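Side-chain contacts in polysaccharide Lyase Family 6 (Bacteroides cellulosilyticus, PDB 6QPS), which probably cleaves alginate, with specificity for mannuronic acid, as a calcium-binding lyase of polysaccharide lyase family 6: residues L104-A109 with D115-Q120; W76-E79 with K83-I86; N280-H285 with A291-I296. All blocks are in the same frame, centred on the assembly; numbering follows the deposited sequence.

Interaction 1: residues L104-A109 with D115-Q120; sequences LLFYKA and DMIDFQ
Ile-117 sets its CD1 methyl over one face of the Phe-106 ring, 4.1 Å from the ring centroid and only 13° off the ring normal. It is a CH-pi contact, displaced a little toward the CZ and CE2 rim, with Ile-117 CD1 4.0 Å from Phe-106 CZ. The two side chains reach for each other from opposite directions. Beside them Met-116 lies against Ala-109: its chain runs straight out to the sulfur (chi1 -168°), then bends, and SD stands 4.2 Å from Ala-109 CB and 4.0 Å from Ala-109 C. Together these two meetings make the tightly packed side. The four residues are buried, and no hydrogen bond joins the segments; they meet through side chains across the interior of a parallel beta-helix, where the nearest CA atoms, those of Ala-109 and Met-116, are 8.4 Å apart. The chain turns a corner at Lys-108 and another at Met-116 and Ile-117, so that successive faces of the coil look inward at one another. Leu-90 packs on both Phe-106 and Met-116, and Leu-92 and Ile-94 cover Ile-117. The outward side is looser: Tyr-107 and Lys-108 turn away from the core, and Lys-108 is exposed, its CG lying 3.8 Å above the plane of the Tyr-107 ring.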
# COMPACT_ATOMS: atom_id res chain seq x y z
N LEU A 104 3.14 -20.06 7.15
CA LEU A 104 2.11 -20.15 8.17
C LEU A 104 0.78 -19.63 7.63
O LEU A 104 0.74 -18.67 6.87
CB LEU A 104 2.50 -19.33 9.40
CG LEU A 104 3.76 -19.81 10.14
CD1 LEU A 104 4.11 -18.84 11.25
CD2 LEU A 104 3.61 -21.22 10.70
N LEU A 105 -0.32 -20.24 8.08
CA LEU A 105 -1.66 -19.82 7.70
C LEU A 105 -2.38 -19.28 8.93
O LEU A 105 -2.81 -20.07 9.79
CB LEU A 105 -2.42 -21.00 7.11
CG LEU A 105 -3.92 -20.84 6.87
CD1 LEU A 105 -4.29 -19.66 6.03
CD2 LEU A 105 -4.48 -22.09 6.17
N PHE A 106 -2.56 -17.96 8.97
CA PHE A 106 -3.36 -17.30 10.00
C PHE A 106 -4.78 -17.23 9.46
O PHE A 106 -5.05 -16.52 8.49
CB PHE A 106 -2.81 -15.92 10.35
CG PHE A 106 -1.39 -15.92 10.90
CD1 PHE A 106 -0.30 -15.86 10.06
CD2 PHE A 106 -1.16 -15.99 12.26
CE1 PHE A 106 0.99 -15.86 10.56
CE2 PHE A 106 0.14 -15.99 12.76
CZ PHE A 106 1.21 -15.93 11.91
N TYR A 107 -5.70 -17.99 10.07
CA TYR A 107 -7.07 -18.13 9.59
C TYR A 107 -8.00 -18.02 10.79
O TYR A 107 -7.91 -18.83 11.71
CB TYR A 107 -7.30 -19.45 8.85
CG TYR A 107 -8.73 -19.56 8.34
CD1 TYR A 107 -9.18 -18.76 7.30
CD2 TYR A 107 -9.63 -20.44 8.92
CE1 TYR A 107 -10.47 -18.83 6.85
CE2 TYR A 107 -10.93 -20.50 8.48
CZ TYR A 107 -11.35 -19.70 7.44
OH TYR A 107 -12.65 -19.77 7.01
N LYS A 108 -8.88 -17.02 10.77
CA LYS A 108 -9.80 -16.80 11.88
C LYS A 108 -9.05 -16.72 13.21
O LYS A 108 -9.47 -17.26 14.23
CB LYS A 108 -10.94 -17.82 11.89
CG LYS A 108 -11.89 -17.59 10.71
CD LYS A 108 -13.12 -18.51 10.68
CE LYS A 108 -14.05 -18.04 9.54
NZ LYS A 108 -15.31 -18.85 9.35
N ALA A 109 -7.91 -16.03 13.18
CA ALA A 109 -7.26 -15.50 14.37
C ALA A 109 -7.60 -14.02 14.46
O ALA A 109 -8.11 -13.43 13.51
CB ALA A 109 -5.74 -15.65 14.24
N ASP A 115 -3.42 -4.76 18.00
CA ASP A 115 -2.40 -5.17 17.04
C ASP A 115 -2.22 -6.68 17.07
O ASP A 115 -1.77 -7.23 18.08
CB ASP A 115 -1.08 -4.45 17.33
CG ASP A 115 -1.25 -2.95 17.45
OD1 ASP A 115 -1.71 -2.35 16.46
OD2 ASP A 115 -0.98 -2.40 18.54
N MET A 116 -2.53 -7.36 15.96
CA MET A 116 -2.44 -8.81 15.95
C MET A 116 -0.99 -9.28 15.90
O MET A 116 -0.57 -10.11 16.72
CB MET A 116 -3.25 -9.39 14.80
CG MET A 116 -3.43 -10.90 14.92
SD MET A 116 -4.51 -11.63 13.65
CE MET A 116 -3.43 -11.58 12.23
N ILE A 117 -0.22 -8.78 14.93
CA ILE A 117 1.20 -9.12 14.72
C ILE A 117 1.97 -7.79 14.68
O ILE A 117 1.65 -6.92 13.85
CB ILE A 117 1.43 -9.90 13.42
CG1 ILE A 117 0.60 -11.19 13.40
CG2 ILE A 117 2.92 -10.18 13.21
CD1 ILE A 117 0.67 -11.94 12.06
N ASP A 118 2.98 -7.65 15.53
CA ASP A 118 3.71 -6.39 15.71
C ASP A 118 5.20 -6.69 15.78
O ASP A 118 5.62 -7.66 16.43
CB ASP A 118 3.22 -5.68 16.99
CG ASP A 118 3.51 -4.19 17.01
OD1 ASP A 118 4.06 -3.63 16.05
OD2 ASP A 118 3.16 -3.59 18.06
N PHE A 119 6.00 -5.84 15.14
CA PHE A 119 7.46 -6.00 15.04
C PHE A 119 8.21 -5.20 16.12
O PHE A 119 9.30 -4.65 15.89
CB PHE A 119 7.93 -5.64 13.63
CG PHE A 119 7.71 -6.74 12.58
CD1 PHE A 119 6.43 -7.08 12.15
CD2 PHE A 119 8.78 -7.42 12.01
CE1 PHE A 119 6.24 -8.09 11.20
CE2 PHE A 119 8.57 -8.42 11.03
CZ PHE A 119 7.29 -8.75 10.66
N GLN A 120 7.64 -5.18 17.33
CA GLN A 120 8.22 -4.53 18.49
C GLN A 120 7.81 -5.32 19.73
O GLN A 120 6.69 -5.83 19.81
CB GLN A 120 7.70 -3.09 18.60
CG GLN A 120 8.14 -2.31 19.82
CD GLN A 120 7.55 -0.91 19.86
OE1 GLN A 120 8.28 0.07 19.82
NE2 GLN A 120 6.23 -0.82 19.99

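Interaction 2: residues W76-E79 with K83-I86; sequences WRAE and KAVI
Trp-76 and Ile-86 reach toward each other from opposite directions, and they meet at the far end of both side chains. The Trp-76 indole is swung out with CG anti to the backbone N (chi1 179°), which carries its benzo part toward 83-86 although the bond from CA to CB does not aim there. Ile-86 answers with an extended chain: its CG1 sits beside the backbone N, and chi2 of 173° pushes CD1 forward to 4.1 Å from Trp-76 CZ2. The methyl comes at the indole obliquely, so this is apolar contact, closest at CZ2. The second meeting is shorter and simpler. Ala-78 and Ala-84 point at each other, with Ala-78 CB 3.7 Å from Ala-84 CB, and here the CA atoms of the two segments are nearest, Ala-78 CA lying 5.3 Å from Ala-84 CA. The small size of both residues is consistent with the strands converging here, while the long side chains of Trp-76 and Ile-86 span the wider part of the gap. No hydrogen bond crosses, and all four residues are buried; Arg-77, between Trp-76 and Ala-78, points away from the partner segment. In the parallel beta-helix the two strands sit on consecutive faces of one turn: strand 74-78 pairs with 48-51 and 99-111, strand 84-87 with 54-67 and the same long strand 99-111, while Ile-62 and Leu-59 from 54-67 pack against Trp-76 and Ile-86 respectively.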
# COMPACT_ATOMS: atom_id res chain seq x y z
N TRP A 76 10.61 -19.77 12.06
CA TRP A 76 9.38 -20.36 12.61
C TRP A 76 8.53 -20.71 11.40
O TRP A 76 8.18 -19.81 10.62
CB TRP A 76 8.69 -19.35 13.51
CG TRP A 76 7.39 -19.82 14.13
CD1 TRP A 76 6.97 -21.10 14.30
CD2 TRP A 76 6.34 -18.98 14.65
NE1 TRP A 76 5.72 -21.12 14.89
CE2 TRP A 76 5.33 -19.83 15.12
CE3 TRP A 76 6.19 -17.60 14.79
CZ2 TRP A 76 4.16 -19.34 15.70
CZ3 TRP A 76 5.02 -17.12 15.36
CH2 TRP A 76 4.03 -18.00 15.81
N ARG A 77 8.23 -21.99 11.20
CA ARG A 77 7.61 -22.42 9.96
C ARG A 77 6.73 -23.65 10.15
O ARG A 77 6.84 -24.39 11.14
CB ARG A 77 8.68 -22.74 8.89
CG ARG A 77 9.58 -23.94 9.20
CD ARG A 77 10.54 -24.20 8.03
NE ARG A 77 11.60 -25.14 8.35
CZ ARG A 77 11.47 -26.46 8.27
NH1 ARG A 77 10.32 -27.00 7.89
NH2 ARG A 77 12.50 -27.24 8.56
N ALA A 78 5.86 -23.87 9.17
CA ALA A 78 5.12 -25.12 9.08
C ALA A 78 6.02 -26.22 8.53
O ALA A 78 6.84 -25.98 7.63
CB ALA A 78 3.93 -24.95 8.14
N GLU A 79 5.84 -27.45 9.04
CA GLU A 79 6.53 -28.60 8.45
C GLU A 79 6.11 -28.78 7.00
O GLU A 79 6.96 -29.04 6.13
CB GLU A 79 6.22 -29.85 9.27
CG GLU A 79 6.95 -31.10 8.78
CD GLU A 79 6.69 -32.31 9.68
OE1 GLU A 79 5.51 -32.66 9.88
OE2 GLU A 79 7.66 -32.90 10.17
N LYS A 83 -0.18 -26.17 6.09
CA LYS A 83 -0.94 -27.12 6.89
C LYS A 83 -0.84 -26.86 8.39
O LYS A 83 -1.45 -27.60 9.17
CB LYS A 83 -0.53 -28.57 6.56
CG LYS A 83 -0.47 -28.87 5.07
CD LYS A 83 -1.85 -28.78 4.40
CE LYS A 83 -1.87 -29.54 3.07
NZ LYS A 83 -3.19 -29.41 2.37
N ALA A 84 -0.07 -25.86 8.81
CA ALA A 84 -0.10 -25.36 10.18
C ALA A 84 -0.95 -24.09 10.22
O ALA A 84 -0.54 -23.05 9.69
CB ALA A 84 1.30 -25.08 10.71
N VAL A 85 -2.10 -24.18 10.88
CA VAL A 85 -3.12 -23.13 10.88
C VAL A 85 -3.15 -22.52 12.27
O VAL A 85 -3.20 -23.26 13.27
CB VAL A 85 -4.51 -23.71 10.54
CG1 VAL A 85 -5.56 -22.62 10.43
CG2 VAL A 85 -4.45 -24.55 9.26
N ILE A 86 -3.13 -21.19 12.35
CA ILE A 86 -3.18 -20.46 13.62
C ILE A 86 -4.50 -19.71 13.68
O ILE A 86 -4.82 -18.93 12.78
CB ILE A 86 -1.98 -19.51 13.74
CG1 ILE A 86 -0.68 -20.34 13.80
CG2 ILE A 86 -2.12 -18.64 14.95
CD1 ILE A 86 0.58 -19.49 13.74

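Interaction 3: residues N280-H285 with A291-I296; sequences NTFIGH and AGIRII
In the parallel beta-helix of this lyase, strands 276-283 and 291-295 follow one another round a coil, and Phe-282 reaches across the interior to Ala-291, Gly-292 and Ile-293. The short segments 281-283 and 291-295 run at 145° to each other, their axes 7.9 Å apart at closest approach; they are joined here by packing, since no hydrogen bond passes between them. Each strand pairs in parallel with neighbouring coils instead. The Phe-282 ring leaves with CG anti to the carbonyl carbon (chi1 -56°), and it lies with one face beneath Gly-292. Gly-292 CA sits 4.1 Å from the centroid of the Phe-282 ring, 23° off its normal, a CH-pi contact. The side chains of Phe-282 and Ile-293 cross at about a right angle, Ile-293 CG1 lying 3.9 Å from Phe-282 CZ. Phe-260 stacks with Phe-282, and Leu-267 and Ile-307 also pack against it. An alanine in place of Phe-282 is likely to leave a gap beneath Gly-292 and Ile-293, with Phe-260 deprived of its stacking mate. The calcium ion is about 12 Å from the side chain of Ala-291, so the contact is near the metal site but not part of it. Two backbone carbonyl oxygens also come close to the ring: Ala-291 O is 3.4 Å from Phe-282 CD2, and Gly-292 O is 3.6 Å from Phe-282 CE2.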
# COMPACT_ATOMS: atom_id res chain seq x y z
N ASN A 280 3.59 1.97 -11.87
CA ASN A 280 2.42 1.27 -11.36
C ASN A 280 1.35 1.18 -12.44
O ASN A 280 1.35 1.95 -13.40
CB ASN A 280 1.87 1.99 -10.12
CG ASN A 280 2.89 2.05 -8.99
OD1 ASN A 280 3.09 1.08 -8.26
ND2 ASN A 280 3.59 3.17 -8.88
N THR A 281 0.41 0.23 -12.27
CA THR A 281 -0.64 -0.04 -13.24
C THR A 281 -1.97 -0.17 -12.51
O THR A 281 -2.06 -0.86 -11.49
CB THR A 281 -0.32 -1.33 -14.00
OG1 THR A 281 1.00 -1.27 -14.55
CG2 THR A 281 -1.31 -1.57 -15.15
N PHE A 282 -2.99 0.49 -13.05
CA PHE A 282 -4.33 0.50 -12.47
C PHE A 282 -5.31 0.01 -13.53
O PHE A 282 -5.41 0.61 -14.60
CB PHE A 282 -4.75 1.89 -11.97
CG PHE A 282 -3.82 2.53 -10.96
CD1 PHE A 282 -2.58 3.02 -11.33
CD2 PHE A 282 -4.25 2.73 -9.65
CE1 PHE A 282 -1.76 3.66 -10.41
CE2 PHE A 282 -3.44 3.35 -8.72
CZ PHE A 282 -2.19 3.82 -9.10
N ILE A 283 -6.04 -1.07 -13.22
CA ILE A 283 -7.03 -1.66 -14.13
C ILE A 283 -8.38 -1.59 -13.41
O ILE A 283 -8.69 -2.46 -12.59
CB ILE A 283 -6.66 -3.10 -14.50
CG1 ILE A 283 -5.26 -3.17 -15.13
CG2 ILE A 283 -7.74 -3.73 -15.41
CD1 ILE A 283 -5.11 -2.53 -16.49
N GLY A 284 -9.19 -0.57 -13.69
CA GLY A 284 -10.37 -0.34 -12.87
C GLY A 284 -11.63 -1.04 -13.34
O GLY A 284 -12.57 -1.19 -12.56
N HIS A 285 -11.70 -1.43 -14.61
CA HIS A 285 -12.92 -2.03 -15.18
C HIS A 285 -14.15 -1.14 -14.98
O HIS A 285 -15.29 -1.63 -14.94
CB HIS A 285 -13.18 -3.47 -14.68
CG HIS A 285 -12.30 -4.49 -15.34
ND1 HIS A 285 -12.00 -5.70 -14.75
CD2 HIS A 285 -11.68 -4.49 -16.54
CE1 HIS A 285 -11.20 -6.39 -15.56
NE2 HIS A 285 -11.02 -5.69 -16.66
N ALA A 291 -9.82 4.44 -8.54
CA ALA A 291 -9.07 5.69 -8.69
C ALA A 291 -7.61 5.39 -9.01
O ALA A 291 -7.11 4.28 -8.81
CB ALA A 291 -9.18 6.55 -7.43
N GLY A 292 -6.92 6.44 -9.46
CA GLY A 292 -5.49 6.38 -9.75
C GLY A 292 -4.65 7.04 -8.65
O GLY A 292 -4.60 6.51 -7.53
N ILE A 293 -4.03 8.20 -8.93
CA ILE A 293 -3.02 8.80 -8.06
C ILE A 293 -3.52 10.15 -7.58
O ILE A 293 -3.93 10.99 -8.39
CB ILE A 293 -1.66 8.94 -8.77
CG1 ILE A 293 -1.12 7.56 -9.12
CG2 ILE A 293 -0.65 9.67 -7.89
CD1 ILE A 293 0.06 7.54 -10.11
N ARG A 294 -3.51 10.35 -6.27
CA ARG A 294 -3.91 11.62 -5.65
C ARG A 294 -2.69 12.31 -5.07
O ARG A 294 -1.96 11.72 -4.26
CB ARG A 294 -4.96 11.38 -4.56
CG ARG A 294 -5.52 12.62 -3.89
CD ARG A 294 -7.00 12.46 -3.55
NE ARG A 294 -7.32 11.37 -2.64
CZ ARG A 294 -7.52 11.52 -1.33
NH1 ARG A 294 -7.40 12.70 -0.76
NH2 ARG A 294 -7.86 10.47 -0.58
N ILE A 295 -2.47 13.57 -5.48
CA ILE A 295 -1.28 14.35 -5.13
C ILE A 295 -1.66 15.52 -4.21
O ILE A 295 -2.45 16.40 -4.60
CB ILE A 295 -0.58 14.86 -6.40
CG1 ILE A 295 -0.12 13.70 -7.27
CG2 ILE A 295 0.57 15.80 -6.01
CD1 ILE A 295 0.91 12.80 -6.62
N ILE A 296 -1.09 15.49 -2.99
CA ILE A 296 -1.03 16.55 -1.99
C ILE A 296 0.46 16.62 -1.62
O ILE A 296 1.22 15.69 -1.89
CB ILE A 296 -1.93 16.19 -0.77
CG1 ILE A 296 -3.37 15.93 -1.24
CG2 ILE A 296 -1.92 17.24 0.35
CD1 ILE A 296 -4.12 14.98 -0.35

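All three are buried, their touching side chains apolar, and no hydrogen bond crosses any of them. Interaction 1 joins a methyl to a ring face and a thioether to an alanine, interaction 2 an indole to an isoleucine methyl and two alanine methyls to each other; in interaction 3 a ring meets an isoleucine and also backbone carbonyls. Interactions 1 and 2 are neighbours in the coil: strand 99-111 lies beside both 74-78 and 84-87, Leu-105 O is 2.8 Å from Ile-86 N in a probable hydrogen bond, and Phe-106 CE2 packs 3.7 Å from Ile-86 CD1. Interaction 3 stands apart, its centre 29 Å from that of interaction 1, and is the one nearest the calcium.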